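Local coordinates for protein SusD homolog (Bacteroides ovatus, PDB 4F53) that probably binds mucin O-glycans at the cell surface, as a member of the SusD/RagB family of outer-membrane lipoproteins, at residues L31-Q36 / A182-N187; M40-N45 / R243-H248; S94-D99 / L118-V123; N249-F254 / S322-T327. All coordinates share one frame; numbering follows the deposited sequence. Where two conformers were deposited one is given.

Contact 1. Residues L31-Q36 / A182-N187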
# COMPACT_ATOMS: atom_id res chain seq x y z
N LEU A 31 13.39 -16.94 -12.68
CA LEU A 31 12.56 -17.21 -11.50
C LEU A 31 12.67 -16.08 -10.49
O LEU A 31 11.64 -15.62 -10.00
CB LEU A 31 12.92 -18.56 -10.84
CG LEU A 31 12.76 -19.82 -11.73
CD1 LEU A 31 13.44 -21.02 -11.13
CD2 LEU A 31 11.31 -20.12 -12.02
N ALA A 32 13.91 -15.61 -10.21
CA ALA A 32 14.21 -14.49 -9.30
C ALA A 32 13.47 -13.21 -9.75
O ALA A 32 12.89 -12.50 -8.93
CB ALA A 32 15.71 -14.24 -9.23
N LEU A 33 13.47 -12.96 -11.07
CA LEU A 33 12.82 -11.82 -11.68
C LEU A 33 11.30 -11.86 -11.49
O LEU A 33 10.72 -10.81 -11.24
CB LEU A 33 13.17 -11.72 -13.18
CG LEU A 33 14.47 -11.02 -13.54
CD1 LEU A 33 14.69 -11.08 -15.04
CD2 LEU A 33 14.49 -9.56 -13.05
N ASN A 34 10.65 -13.05 -11.63
CA ASN A 34 9.20 -13.17 -11.48
C ASN A 34 8.83 -12.95 -9.97
O ASN A 34 7.84 -12.29 -9.67
CB ASN A 34 8.71 -14.54 -12.02
CG ASN A 34 9.12 -14.91 -13.46
OD1 ASN A 34 9.55 -14.08 -14.28
ND2 ASN A 34 8.97 -16.19 -13.81
N LEU A 35 9.64 -13.49 -9.06
CA LEU A 35 9.41 -13.35 -7.62
C LEU A 35 9.53 -11.89 -7.22
O LEU A 35 8.69 -11.39 -6.47
CB LEU A 35 10.36 -14.23 -6.79
CG LEU A 35 10.31 -15.78 -7.03
CD1 LEU A 35 11.21 -16.49 -6.06
CD2 LEU A 35 8.87 -16.36 -6.91
N GLN A 36 10.54 -11.20 -7.78
CA GLN A 36 10.77 -9.77 -7.50
C GLN A 36 9.56 -8.92 -7.94
O GLN A 36 9.14 -8.00 -7.24
CB GLN A 36 12.04 -9.30 -8.20
CG GLN A 36 12.43 -7.89 -7.84
CD GLN A 36 13.63 -7.42 -8.61
OE1 GLN A 36 13.57 -7.15 -9.81
NE2 GLN A 36 14.74 -7.31 -7.92
N ALA A 182 19.25 -10.14 -13.14
CA ALA A 182 18.33 -10.81 -12.20
C ALA A 182 17.64 -9.80 -11.27
O ALA A 182 16.83 -10.20 -10.44
CB ALA A 182 19.08 -11.84 -11.37
N ASP A 183 17.97 -8.49 -11.40
CA ASP A 183 17.44 -7.47 -10.49
C ASP A 183 17.09 -6.19 -11.22
O ASP A 183 17.98 -5.42 -11.59
CB ASP A 183 18.48 -7.22 -9.38
CG ASP A 183 18.16 -6.15 -8.34
OD1 ASP A 183 16.98 -5.72 -8.27
OD2 ASP A 183 19.08 -5.78 -7.59
N ARG A 184 15.80 -5.92 -11.38
CA ARG A 184 15.32 -4.72 -12.07
C ARG A 184 15.00 -3.60 -11.07
O ARG A 184 14.37 -2.61 -11.44
CB ARG A 184 14.09 -5.04 -12.95
CG ARG A 184 14.38 -6.09 -14.01
CD ARG A 184 13.16 -6.38 -14.89
NE ARG A 184 12.88 -5.28 -15.82
CZ ARG A 184 13.54 -5.07 -16.95
NH1 ARG A 184 14.52 -5.88 -17.33
NH2 ARG A 184 13.24 -4.03 -17.71
N ILE A 185 15.46 -3.74 -9.83
CA ILE A 185 15.26 -2.73 -8.80
C ILE A 185 16.59 -2.06 -8.45
O ILE A 185 16.66 -0.83 -8.49
CB ILE A 185 14.52 -3.31 -7.54
CG1 ILE A 185 13.06 -3.71 -7.91
CG2 ILE A 185 14.55 -2.29 -6.37
CD1 ILE A 185 12.26 -4.34 -6.83
N TYR A 186 17.60 -2.84 -8.05
CA TYR A 186 18.90 -2.30 -7.61
C TYR A 186 20.07 -2.74 -8.49
O TYR A 186 21.22 -2.40 -8.18
CB TYR A 186 19.18 -2.68 -6.16
CG TYR A 186 18.24 -2.04 -5.16
CD1 TYR A 186 18.08 -0.65 -5.12
CD2 TYR A 186 17.61 -2.80 -4.19
CE1 TYR A 186 17.27 -0.05 -4.15
CE2 TYR A 186 16.76 -2.22 -3.24
CZ TYR A 186 16.62 -0.84 -3.21
OH TYR A 186 15.84 -0.27 -2.26
N ASN A 187 19.77 -3.47 -9.58
CA ASN A 187 20.74 -3.94 -10.58
C ASN A 187 21.90 -4.73 -9.97
O ASN A 187 23.04 -4.53 -10.36
CB ASN A 187 21.27 -2.76 -11.43
CG ASN A 187 20.18 -1.91 -12.01
OD1 ASN A 187 20.03 -0.73 -11.66
ND2 ASN A 187 19.35 -2.51 -12.87

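Contact 2. Residues M40-N45 / R243-H248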
# COMPACT_ATOMS: atom_id res chain seq x y z
N MSE A 40 4.97 -5.73 -6.14
CA MSE A 40 4.15 -4.63 -6.68
C MSE A 40 3.89 -5.01 -8.14
O MSE A 40 4.61 -4.55 -9.04
CB MSE A 40 4.93 -3.30 -6.52
CG MSE A 40 4.05 -2.07 -6.63
SE MSE A 40 2.78 -1.91 -5.14
CE MSE A 40 4.11 -1.72 -3.72
N PRO A 41 2.97 -5.98 -8.37
CA PRO A 41 2.85 -6.61 -9.70
C PRO A 41 2.58 -5.68 -10.88
O PRO A 41 1.79 -4.76 -10.80
CB PRO A 41 1.73 -7.63 -9.54
CG PRO A 41 1.10 -7.34 -8.21
CD PRO A 41 2.13 -6.68 -7.37
N GLU A 42 3.28 -5.96 -11.97
CA GLU A 42 3.21 -5.25 -13.23
C GLU A 42 2.04 -5.72 -14.11
O GLU A 42 1.44 -4.88 -14.79
CB GLU A 42 4.53 -5.41 -13.99
CG GLU A 42 4.57 -4.62 -15.28
CD GLU A 42 5.81 -4.78 -16.12
OE1 GLU A 42 6.91 -4.92 -15.55
OE2 GLU A 42 5.68 -4.71 -17.36
N GLN A 43 1.76 -7.06 -14.12
CA GLN A 43 0.68 -7.65 -14.93
C GLN A 43 -0.59 -6.84 -14.69
O GLN A 43 -1.09 -6.79 -13.55
CB GLN A 43 0.51 -9.14 -14.59
CG GLN A 43 -0.28 -9.94 -15.64
CD GLN A 43 -0.60 -11.36 -15.18
OE1 GLN A 43 -0.14 -11.81 -14.14
NE2 GLN A 43 -1.42 -12.08 -15.94
N GLU A 44 -1.05 -6.13 -15.74
CA GLU A 44 -2.18 -5.21 -15.72
C GLU A 44 -3.48 -5.84 -15.23
O GLU A 44 -4.20 -5.16 -14.52
CB GLU A 44 -2.39 -4.51 -17.09
CG GLU A 44 -2.69 -5.45 -18.24
CD GLU A 44 -2.91 -4.80 -19.59
OE1 GLU A 44 -2.11 -3.91 -19.96
OE2 GLU A 44 -3.85 -5.22 -20.30
N ASN A 45 -3.76 -7.11 -15.57
CA ASN A 45 -5.00 -7.77 -15.16
C ASN A 45 -4.89 -8.35 -13.74
O ASN A 45 -5.83 -8.98 -13.26
CB ASN A 45 -5.44 -8.85 -16.18
CG ASN A 45 -4.39 -9.86 -16.56
OD1 ASN A 45 -3.31 -9.52 -17.06
ND2 ASN A 45 -4.72 -11.13 -16.41
N ARG A 243 11.04 -0.41 -9.48
CA ARG A 243 11.31 -1.46 -10.47
C ARG A 243 11.16 -0.94 -11.89
O ARG A 243 10.15 -0.33 -12.23
CB ARG A 243 10.39 -2.68 -10.26
CG ARG A 243 10.85 -3.92 -11.03
CD ARG A 243 10.07 -5.18 -10.69
NE ARG A 243 9.84 -6.02 -11.89
CZ ARG A 243 8.97 -5.74 -12.86
NH1 ARG A 243 8.21 -4.63 -12.80
NH2 ARG A 243 8.84 -6.55 -13.90
N LYS A 244 12.17 -1.21 -12.72
CA LYS A 244 12.15 -0.87 -14.15
C LYS A 244 11.22 -1.88 -14.78
O LYS A 244 11.43 -3.11 -14.65
CB LYS A 244 13.58 -0.87 -14.76
CG LYS A 244 13.60 -0.76 -16.28
CD LYS A 244 14.99 -0.83 -16.85
CE LYS A 244 14.99 -0.68 -18.34
NZ LYS A 244 16.36 -0.83 -18.90
N VAL A 245 10.11 -1.38 -15.38
CA VAL A 245 9.06 -2.24 -15.95
C VAL A 245 9.64 -3.15 -17.05
O VAL A 245 10.58 -2.75 -17.76
CB VAL A 245 7.80 -1.47 -16.44
CG1 VAL A 245 7.17 -0.68 -15.29
CG2 VAL A 245 8.08 -0.58 -17.65
N ALA A 246 9.12 -4.37 -17.14
CA ALA A 246 9.53 -5.32 -18.18
C ALA A 246 8.85 -4.96 -19.48
O ALA A 246 9.49 -5.02 -20.53
CB ALA A 246 9.18 -6.74 -17.77
N ASP A 247 7.58 -4.52 -19.42
CA ASP A 247 6.83 -4.14 -20.61
C ASP A 247 6.19 -2.73 -20.45
O ASP A 247 6.53 -1.83 -21.21
CB ASP A 247 5.77 -5.20 -20.96
CG ASP A 247 5.14 -4.95 -22.31
OD1 ASP A 247 5.81 -5.22 -23.33
OD2 ASP A 247 4.02 -4.40 -22.35
N HIS A 248 5.26 -2.56 -19.51
CA HIS A 248 4.65 -1.25 -19.30
C HIS A 248 4.12 -1.08 -17.88
O HIS A 248 3.76 -2.06 -17.24
CB HIS A 248 3.51 -0.99 -20.31
CG HIS A 248 2.34 -1.91 -20.21
ND1 HIS A 248 2.31 -3.12 -20.91
CD2 HIS A 248 1.16 -1.74 -19.57
CE1 HIS A 248 1.13 -3.66 -20.65
NE2 HIS A 248 0.40 -2.87 -19.83
O HOH W 1 1.44 -3.93 -17.20

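Contact 3. Residues S94-D99 / L118-V123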
# COMPACT_ATOMS: atom_id res chain seq x y z
N SER A 94 -0.72 -18.78 -6.64
CA SER A 94 -0.53 -19.37 -7.98
C SER A 94 0.65 -18.77 -8.72
O SER A 94 1.36 -19.46 -9.46
CB SER A 94 -1.77 -19.14 -8.85
OG SER A 94 -2.96 -19.60 -8.23
N LYS A 95 0.83 -17.46 -8.55
CA LYS A 95 1.89 -16.74 -9.26
C LYS A 95 3.23 -16.80 -8.53
O LYS A 95 4.26 -16.76 -9.20
CB LYS A 95 1.49 -15.28 -9.50
CG LYS A 95 0.32 -15.15 -10.47
CD LYS A 95 -0.14 -13.71 -10.52
CE LYS A 95 -1.46 -13.57 -11.23
NZ LYS A 95 -1.29 -13.68 -12.69
N PHE A 96 3.23 -16.86 -7.18
CA PHE A 96 4.48 -16.84 -6.43
C PHE A 96 5.12 -18.23 -6.19
O PHE A 96 6.31 -18.42 -6.50
CB PHE A 96 4.31 -16.11 -5.05
CG PHE A 96 5.64 -15.81 -4.39
CD1 PHE A 96 6.25 -16.76 -3.55
CD2 PHE A 96 6.30 -14.61 -4.63
CE1 PHE A 96 7.51 -16.51 -3.00
CE2 PHE A 96 7.55 -14.35 -4.06
CZ PHE A 96 8.17 -15.32 -3.28
N TYR A 97 4.37 -19.14 -5.55
CA TYR A 97 4.90 -20.39 -5.04
C TYR A 97 5.46 -21.40 -6.06
O TYR A 97 6.55 -21.91 -5.75
CB TYR A 97 3.94 -21.07 -4.07
CG TYR A 97 4.06 -20.46 -2.69
CD1 TYR A 97 5.21 -20.64 -1.93
CD2 TYR A 97 3.08 -19.62 -2.19
CE1 TYR A 97 5.35 -20.05 -0.67
CE2 TYR A 97 3.18 -19.06 -0.92
CZ TYR A 97 4.33 -19.26 -0.16
OH TYR A 97 4.46 -18.67 1.08
N PRO A 98 4.89 -21.67 -7.25
CA PRO A 98 5.55 -22.63 -8.16
C PRO A 98 6.99 -22.19 -8.50
O PRO A 98 7.89 -23.03 -8.41
CB PRO A 98 4.63 -22.66 -9.38
CG PRO A 98 3.30 -22.28 -8.85
CD PRO A 98 3.61 -21.21 -7.83
N ASP A 99 7.23 -20.88 -8.77
CA ASP A 99 8.58 -20.37 -9.08
C ASP A 99 9.49 -20.39 -7.86
O ASP A 99 10.68 -20.70 -7.99
CB ASP A 99 8.51 -18.96 -9.67
CG ASP A 99 8.09 -18.89 -11.13
OD1 ASP A 99 7.83 -19.96 -11.73
OD2 ASP A 99 8.05 -17.77 -11.69
N LEU A 118 13.26 -12.95 0.84
CA LEU A 118 12.93 -11.54 1.05
C LEU A 118 11.68 -11.16 0.24
O LEU A 118 10.79 -10.52 0.78
CB LEU A 118 14.12 -10.62 0.69
CG LEU A 118 13.90 -9.09 0.85
CD1 LEU A 118 13.63 -8.71 2.29
CD2 LEU A 118 15.10 -8.32 0.33
N TYR A 119 11.59 -11.62 -1.04
CA TYR A 119 10.45 -11.36 -1.92
C TYR A 119 9.21 -12.03 -1.36
O TYR A 119 8.17 -11.39 -1.31
CB TYR A 119 10.73 -11.83 -3.37
CG TYR A 119 11.96 -11.21 -4.00
CD1 TYR A 119 12.40 -9.94 -3.64
CD2 TYR A 119 12.67 -11.89 -4.99
CE1 TYR A 119 13.52 -9.36 -4.24
CE2 TYR A 119 13.80 -11.33 -5.58
CZ TYR A 119 14.21 -10.05 -5.22
OH TYR A 119 15.32 -9.51 -5.80
N ARG A 120 9.35 -13.28 -0.88
CA ARG A 120 8.28 -14.04 -0.22
C ARG A 120 7.71 -13.28 0.98
O ARG A 120 6.49 -13.18 1.10
CB ARG A 120 8.81 -15.40 0.25
CG ARG A 120 7.71 -16.33 0.66
CD ARG A 120 8.31 -17.50 1.40
NE ARG A 120 7.26 -18.40 1.85
CZ ARG A 120 7.39 -19.26 2.85
NH1 ARG A 120 8.54 -19.33 3.52
NH2 ARG A 120 6.39 -20.04 3.20
N ILE A 121 8.58 -12.74 1.86
CA ILE A 121 8.17 -11.95 3.01
C ILE A 121 7.33 -10.72 2.56
O ILE A 121 6.21 -10.57 3.03
CB ILE A 121 9.38 -11.55 3.90
CG1 ILE A 121 9.96 -12.82 4.56
CG2 ILE A 121 8.95 -10.53 4.97
CD1 ILE A 121 11.31 -12.68 5.24
N VAL A 122 7.84 -9.91 1.61
CA VAL A 122 7.15 -8.70 1.11
C VAL A 122 5.79 -9.06 0.46
O VAL A 122 4.79 -8.38 0.73
CB VAL A 122 8.04 -7.87 0.11
CG1 VAL A 122 7.32 -6.62 -0.39
CG2 VAL A 122 9.39 -7.50 0.73
N VAL A 123 5.75 -10.12 -0.37
CA VAL A 123 4.54 -10.54 -1.09
C VAL A 123 3.50 -11.07 -0.09
O VAL A 123 2.35 -10.64 -0.11
CB VAL A 123 4.84 -11.58 -2.20
CG1 VAL A 123 3.55 -12.14 -2.81
CG2 VAL A 123 5.71 -10.95 -3.28

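Contact 4. Residues N249-F254 / S322-T327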
# COMPACT_ATOMS: atom_id res chain seq x y z
N ASN A 249 4.05 0.18 -17.42
CA ASN A 249 3.46 0.52 -16.13
C ASN A 249 1.93 0.36 -16.25
O ASN A 249 1.32 0.99 -17.12
CB ASN A 249 3.84 1.95 -15.69
CG ASN A 249 3.45 2.24 -14.27
OD1 ASN A 249 2.31 2.05 -13.87
ND2 ASN A 249 4.38 2.72 -13.49
N PRO A 250 1.31 -0.51 -15.41
CA PRO A 250 -0.13 -0.78 -15.55
C PRO A 250 -1.03 0.43 -15.25
O PRO A 250 -2.14 0.47 -15.75
CB PRO A 250 -0.37 -1.91 -14.53
CG PRO A 250 0.71 -1.76 -13.51
CD PRO A 250 1.91 -1.33 -14.33
N TRP A 251 -0.56 1.40 -14.45
CA TRP A 251 -1.32 2.62 -14.13
C TRP A 251 -1.65 3.45 -15.36
O TRP A 251 -2.67 4.13 -15.36
CB TRP A 251 -0.58 3.48 -13.12
CG TRP A 251 -0.55 2.84 -11.77
CD1 TRP A 251 0.47 2.12 -11.22
CD2 TRP A 251 -1.62 2.82 -10.82
NE1 TRP A 251 0.11 1.66 -9.97
CE2 TRP A 251 -1.17 2.07 -9.70
CE3 TRP A 251 -2.93 3.35 -10.80
CZ2 TRP A 251 -1.97 1.88 -8.55
CZ3 TRP A 251 -3.73 3.11 -9.68
CH2 TRP A 251 -3.25 2.41 -8.57
N GLN A 252 -0.79 3.38 -16.41
CA GLN A 252 -1.04 4.07 -17.67
C GLN A 252 -2.32 3.51 -18.31
O GLN A 252 -3.08 4.25 -18.92
CB GLN A 252 0.16 3.95 -18.62
CG GLN A 252 -0.03 4.75 -19.93
CD GLN A 252 -0.71 3.95 -21.03
OE1 GLN A 252 -0.84 2.71 -21.00
NE2 GLN A 252 -1.19 4.62 -22.03
N ARG A 253 -2.58 2.22 -18.13
CA ARG A 253 -3.80 1.58 -18.61
C ARG A 253 -5.00 2.03 -17.78
O ARG A 253 -5.97 2.54 -18.33
CB ARG A 253 -3.67 0.03 -18.55
CG ARG A 253 -2.58 -0.58 -19.41
CD ARG A 253 -2.78 -0.27 -20.88
NE ARG A 253 -1.98 -1.17 -21.71
CZ ARG A 253 -0.94 -0.80 -22.45
NH1 ARG A 253 -0.56 0.47 -22.47
NH2 ARG A 253 -0.29 -1.69 -23.18
N PHE A 254 -4.92 1.86 -16.45
CA PHE A 254 -6.03 2.15 -15.53
C PHE A 254 -6.47 3.59 -15.61
O PHE A 254 -7.67 3.84 -15.68
CB PHE A 254 -5.71 1.82 -14.07
CG PHE A 254 -5.01 0.50 -13.83
CD1 PHE A 254 -5.24 -0.60 -14.65
CD2 PHE A 254 -4.12 0.36 -12.76
CE1 PHE A 254 -4.54 -1.79 -14.46
CE2 PHE A 254 -3.45 -0.84 -12.55
CZ PHE A 254 -3.66 -1.91 -13.40
N SER A 322 -9.38 14.84 -12.21
CA SER A 322 -7.91 14.75 -12.26
C SER A 322 -7.46 13.30 -12.44
O SER A 322 -7.99 12.38 -11.82
CB SER A 322 -7.26 15.34 -11.01
OG SER A 322 -7.24 16.76 -11.10
N CYS A 323 -6.51 13.12 -13.37
CA CYS A 323 -5.95 11.84 -13.78
C CYS A 323 -4.46 11.81 -13.46
O CYS A 323 -3.77 12.82 -13.61
CB CYS A 323 -6.19 11.65 -15.28
SG CYS A 323 -5.72 10.02 -15.91
N MSE A 324 -3.97 10.63 -13.04
CA MSE A 324 -2.55 10.42 -12.73
C MSE A 324 -1.69 10.79 -13.92
O MSE A 324 -2.08 10.55 -15.06
CB MSE A 324 -2.33 8.94 -12.34
CG MSE A 324 -0.94 8.59 -11.82
SE MSE A 324 -0.96 6.72 -11.23
CE MSE A 324 0.95 6.48 -10.88
N LYS A 325 -0.53 11.40 -13.64
CA LYS A 325 0.49 11.73 -14.64
C LYS A 325 1.33 10.47 -14.75
O LYS A 325 1.97 10.10 -13.76
CB LYS A 325 1.31 12.96 -14.21
CG LYS A 325 1.85 13.79 -15.36
CD LYS A 325 2.47 15.11 -14.89
CE LYS A 325 1.41 16.12 -14.52
NZ LYS A 325 1.87 17.53 -14.73
N VAL A 326 1.22 9.72 -15.84
CA VAL A 326 1.92 8.42 -15.93
C VAL A 326 2.11 8.00 -17.37
O VAL A 326 1.20 8.21 -18.18
CB VAL A 326 1.16 7.32 -15.09
CG1 VAL A 326 -0.29 7.11 -15.56
CG2 VAL A 326 1.93 5.99 -15.01
N THR A 327 3.28 7.42 -17.68
CA THR A 327 3.57 6.84 -19.00
C THR A 327 3.84 5.33 -18.84
O THR A 327 4.07 4.85 -17.72
CB THR A 327 4.71 7.54 -19.75
OG1 THR A 327 5.95 7.15 -19.21
CG2 THR A 327 4.56 9.03 -19.80

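Contact 1. Residues L31-Q36 / A182-N187
Gln36, on the helix 25-37, reaches into the loop that leads to helix 190-207 and reads its backbone at an Asx turn built on Asp183, part of the largely helical, TPR-like SusD fold. CB leads into a chain held out straight, with CG anti to the backbone N (chi1 -174°), and this carries the amide to the loop. Gln36 CG lies 3.7 Å from Ile185 CD1, the two side chains running antiparallel alongside one another. Beyond CD, the amide divides its work. Gln36 OE1 accepts from Arg184 N at 3.0 Å, in the carbonyl plane and on a lone pair, while Gln36 NE2 donates to Asp183 OD1 at 2.8 Å from above the carboxylate plane. An alanine here would remove both bonds and would probably leave Arg184 N without its acceptor, Asp183 OD1 short of one of its three donors, and a gap beside Ile185 CD1. One turn earlier on the helix, Leu33 adds an apolar touch: its CD2 meets Arg184 CG at 3.6 Å, on the aliphatic part of a side chain whose guanidinium bonds to the carbonyls of Lys244 and Val245. Asp183 OD2 is held by Trp193 NE1 and Gly188 N, so both carboxylate oxygens are engaged. Asp183 OD1 takes two further backbone donors, Ile185 N at 2.9 Å and Tyr186 N at 3.0 Å.

Contact 2. Residues M40-N45 / R243-H248
Glu42 sends an extended side chain (CG anti to the backbone N, chi1 -176°) into the bend formed by residues 243-248, where both carboxylate oxygens are gripped. The charged part is a salt bridge with Arg243, whose NH1 and NH2 close end-on upon the single atom Glu42 OE1; the NH2 to OE1 distance is 3.0 Å. OE1 lies in the guanidinium plane, although the carboxylate itself is turned 54° from it. Backbone amides supply the remaining bonds to this group. Ala246 N meets the syn lone pair of Glu42 OE1 at 2.8 Å, Asp247 N meets the syn lone pair of Glu42 OE2 at 2.8 Å, and His248 N comes to OE2 from above the carboxylate plane. Five N-H donors thus surround one carboxylate, which would be expected to favour its ionised form. A glutamine in its place would probably leave Arg243 without its anionic mate and set an NH2 group against backbone N-H donors. A second carboxylate takes the imidazole: His248 NE2 donates to Glu44 OE1 at 2.7 Å, the two planes 78° apart, while His248 ND1 donates to Asp247 OD2 at 2.6 Å. One water donates to both Glu42 O and His248 O. A buried glutamate bound by an arginine and three successive main-chain N-H groups, next to a His-carboxylate hydrogen bond, thus joins the start of helix 44-58 to the loop between strand 241-243 and helix 250-257.

Contact 3. Residues S94-D99 / L118-V123
Tyr97 OH is gripped by two nitrogens of Arg120, which approach it side-on: NE donates at 2.9 Å and NH2 at 3.2 Å to that one oxygen. The hydroxyl oxygen lies in the guanidinium plane, with the tyrosine ring turned 81° from it. These two bonds tie together an antiparallel pair of helices, 82-106 and 110-131, consecutive members of the helical scaffold of this TPR-like SusD fold; the axes of the two short segments cross at -160° and come within 11.4 Å. Arg120 gets there by a chain extended from CG to NE, with CG anti to the backbone N (chi1 -168°). Its NH1 forms a salt bridge with Glu117, and the guanidinium also makes a cation-pi contact with Tyr136, so several neighbours fix its rotation. An acetate ion, probably from the crystallisation liquor, lies next to the same side chain. Phe96 supplies the apolar half of the interface. Its ring is directed at the opposing helix and lies against the Arg120 backbone and the first carbons of its side chain, CE1 being 3.7 Å from Arg120 CG. Leu35 of helix 25-37 also packs on Phe96, which places the pair beside a third helix. Tyr119 meets Phe96 CE2 with its carbonyl carbon and CB before its phenol turns away. Next to it, Val123 CG2 rests 3.9 Å from Phe96 CD2.

Contact 4. Residues N249-F254 / S322-T327
Trp251 and the selenomethionine Met324 cross at about a right angle, the selenium coming obliquely to the indole, 4.5 Å from the centroid of its five-membered ring and 42° off the ring normal. Met324 reaches this place with its chain fully extended, CG anti to the backbone N (chi1 -173°), and SE also touches Trp251 CB at 3.8 Å. This is a Met-aromatic contact. Phe254 CD2 lies over one face of the same indole, toward its rim. Val326 lies alongside the first turn of the helix, its two methyls divided between neighbours: CG1 is 3.8 Å from Gln252 CA, and CG2 is 4.0 Å from Trp251 CB. The packing thus falls on the amino-terminal end of helix 250-257, where Asn249 serves as the N-cap, its OD1 accepting from Trp251 N at 3.0 Å in the carbonyl plane. Asn249 stands at about a right angle to Val326, its CG 4.1 Å from Val326 CG2, and its ND2 is bonded to Asp330 O further along the loop that leads to strand 332-335. Gln252 CB lies 3.9 Å from Thr327 C, while Gln252 OE1 accepts from Arg253 NH1.

Contacts 1, 2 and 3 form a connected group: the centre of contact 1 lies about 12 Å from those of contacts 2 and 3, and all three pairs touch. Contact 4 joins through contact 2, its centre about 12 Å away, but stands about 23 Å from contact 1 and 26 Å from contact 3. Along the chain, contact 3 is nested within the loops closed by contacts 1 and 2, whose segments alternate, while contact 4 comes after them. Residues 243-248 run directly into 249-254. Helices 25-37 and 44-58 are thereby joined to the loops before helices 190-207 and 250-257, bringing segments about 150 to 200 residues apart together in one largely helical fold.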